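Local coordinates for protein AgaA (Rhizobium radiobacter, PDB 6HLX) that binds agropinic acid as the periplasmic substrate-binding protein of an ABC transporter, for opine import into the bacterium, at residues 262-267 against 307-312. Numbering follows the deposited sequence.
Sequences AYAVDR and EKAKAL. With ZN (zinc ion), chain O.
Helix-on-helix packing joins the end of helix 255-264 to helix 306-315, with Tyr263 at its centre. The Tyr263 ring meets Lys308 and Leu312, while Ala309 lies at the base of the tyrosine. Lys308 sends its aliphatic chain over one ring face. Lys308 CD makes a CH-pi contact, 3.9 Å from the ring centroid of Tyr263 and offset toward the rim. The lysine chain is extended until its last torsion (chi4 -66°), where it bends and brings Lys308 NZ over the phenol end of the same face, 3.4 Å from Tyr263 OH. Leu312 approaches the ring obliquely with one methyl branch, Leu312 CD1, 3.7 Å from Tyr263 CD2. Nearer the backbones, small side chains let the helices come close: Ala309 CB lies 3.7 Å from Ala264 CB and 4.0 Å from Tyr263 CB. Phe302 adds an edge-to-face ring contact to Tyr263.

Beyond the helix end, Arg267 folds back on Ala262. Arg267 NH1 and NH2 both donate to Ala262 O at 2.9 Å, with the oxygen at the edge of the guanidinium, close to its plane. Asp266 is the N-cap of the next helix: its OD2 accepts from Ala269 N. The same carboxylate binds a zinc ion through Asp266 OD1 at 1.9 Å, and a water that also binds the zinc donates to OD2.

Across the two helices the contacts of Ala264, Ala309 and Leu312 are thus apolar, whereas Lys308 lays both its CD methylene and its amine on the ring face. Arg267 ties the start of helix 267-274 back to the end of helix 255-264, while Asp266 caps the new helix.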
loop_
_atom_site.group_PDB
_atom_site.type_symbol
_atom_site.label_atom_id
_atom_site.label_comp_id
_atom_site.label_asym_id
_atom_site.label_seq_id
_atom_site.Cartn_x
_atom_site.Cartn_y
_atom_site.Cartn_z
ATOM N N ALA A 262 -2.137 -20.202 11.537
ATOM C CA ALA A 262 -2.100 -19.134 12.553
ATOM C C ALA A 262 -1.625 -19.689 13.923
ATOM O O ALA A 262 -0.914 -18.991 14.642
ATOM C CB ALA A 262 -3.471 -18.502 12.695
ATOM N N TYR A 263 -1.988 -20.948 14.263
ATOM C CA TYR A 263 -1.566 -21.565 15.539
ATOM C C TYR A 263 -0.143 -22.138 15.476
ATOM O O TYR A 263 0.504 -22.304 16.522
ATOM C CB TYR A 263 -2.551 -22.700 15.951
ATOM C CG TYR A 263 -3.832 -22.209 16.596
ATOM C CD1 TYR A 263 -3.837 -21.712 17.899
ATOM C CD2 TYR A 263 -5.047 -22.279 15.920
ATOM C CE1 TYR A 263 -5.018 -21.284 18.506
ATOM C CE2 TYR A 263 -6.238 -21.856 16.521
ATOM C CZ TYR A 263 -6.214 -21.350 17.811
ATOM O OH TYR A 263 -7.367 -20.909 18.406
ATOM N N ALA A 264 0.318 -22.529 14.273
ATOM C CA ALA A 264 1.610 -23.200 14.099
ATOM C C ALA A 264 2.814 -22.287 13.987
ATOM O O ALA A 264 3.939 -22.736 14.219
ATOM C CB ALA A 264 1.568 -24.113 12.880
ATOM N N VAL A 265 2.615 -21.046 13.540
ATOM C CA VAL A 265 3.763 -20.174 13.309
ATOM C C VAL A 265 4.130 -19.383 14.550
ATOM O O VAL A 265 3.360 -18.529 14.973
ATOM C CB VAL A 265 3.576 -19.274 12.061
ATOM C CG1 VAL A 265 4.810 -18.390 11.831
ATOM C CG2 VAL A 265 3.288 -20.105 10.816
ATOM N N ASP A 266 5.325 -19.651 15.120
ATOM C CA ASP A 266 5.791 -18.894 16.261
ATOM C C ASP A 266 6.153 -17.481 15.780
ATOM O O ASP A 266 6.988 -17.312 14.884
ATOM C CB ASP A 266 7.006 -19.525 16.929
ATOM C CG ASP A 266 7.237 -18.852 18.251
ATOM O OD1 ASP A 266 6.624 -19.295 19.263
ATOM O OD2 ASP A 266 7.979 -17.849 18.278
ATOM N N ARG A 267 5.511 -16.480 16.370
ATOM C CA ARG A 267 5.703 -15.096 15.931
ATOM C C ARG A 267 7.057 -14.517 16.322
ATOM O O ARG A 267 7.604 -13.696 15.570
ATOM C CB ARG A 267 4.536 -14.238 16.391
ATOM C CG ARG A 267 3.295 -14.610 15.595
ATOM C CD ARG A 267 2.075 -14.565 16.430
ATOM N NE ARG A 267 0.867 -14.797 15.635
ATOM C CZ ARG A 267 0.263 -15.972 15.488
ATOM N NH1 ARG A 267 0.792 -17.069 16.008
ATOM N NH2 ARG A 267 -0.852 -16.064 14.781
ATOM N N GLU A 307 0.542 -28.550 18.661
ATOM C CA GLU A 307 -0.323 -29.726 18.735
ATOM C C GLU A 307 -1.793 -29.389 18.387
ATOM O O GLU A 307 -2.461 -30.201 17.744
ATOM C CB GLU A 307 -0.174 -30.490 20.069
ATOM C CG GLU A 307 0.700 -29.853 21.146
ATOM C CD GLU A 307 2.183 -29.557 20.962
ATOM O OE1 GLU A 307 3.013 -30.492 21.029
ATOM O OE2 GLU A 307 2.521 -28.361 20.817
ATOM N N LYS A 308 -2.241 -28.152 18.692
ATOM C CA LYS A 308 -3.576 -27.663 18.320
ATOM C C LYS A 308 -3.652 -27.497 16.787
ATOM O O LYS A 308 -4.658 -27.855 16.180
ATOM C CB LYS A 308 -3.891 -26.331 19.031
ATOM C CG LYS A 308 -5.358 -25.934 18.930
ATOM C CD LYS A 308 -5.677 -24.687 19.748
ATOM C CE LYS A 308 -7.160 -24.526 20.001
ATOM N NZ LYS A 308 -7.925 -24.259 18.753
ATOM N N ALA A 309 -2.571 -26.974 16.164
ATOM C CA ALA A 309 -2.478 -26.809 14.705
ATOM C C ALA A 309 -2.550 -28.165 14.007
ATOM O O ALA A 309 -3.280 -28.302 13.020
ATOM C CB ALA A 309 -1.182 -26.105 14.331
ATOM N N LYS A 310 -1.816 -29.178 14.537
ATOM C CA LYS A 310 -1.852 -30.541 14.005
ATOM C C LYS A 310 -3.262 -31.126 14.074
ATOM O O LYS A 310 -3.709 -31.739 13.099
ATOM C CB LYS A 310 -0.878 -31.453 14.752
ATOM C CG LYS A 310 0.505 -31.474 14.149
ATOM C CD LYS A 310 1.312 -32.645 14.684
ATOM C CE LYS A 310 2.632 -32.204 15.254
ATOM N NZ LYS A 310 3.375 -33.352 15.831
ATOM N N ALA A 311 -3.970 -30.930 15.213
ATOM C CA ALA A 311 -5.337 -31.454 15.371
ATOM C C ALA A 311 -6.293 -30.815 14.378
ATOM O O ALA A 311 -7.127 -31.518 13.820
ATOM C CB ALA A 311 -5.839 -31.271 16.799
ATOM N N LEU A 312 -6.143 -29.489 14.111
ATOM C CA LEU A 312 -6.964 -28.772 13.131
ATOM C C LEU A 312 -6.783 -29.290 11.718
ATOM O O LEU A 312 -7.770 -29.414 10.998
ATOM C CB LEU A 312 -6.691 -27.249 13.181
ATOM C CG LEU A 312 -7.475 -26.492 14.258
ATOM C CD1 LEU A 312 -6.908 -25.103 14.459
ATOM C CD2 LEU A 312 -8.963 -26.394 13.912
HETATM ZN ZN ZN O . 6.901 -18.127 20.736
HETATM O O HOH W 1 8.748 -17.654 21.150
#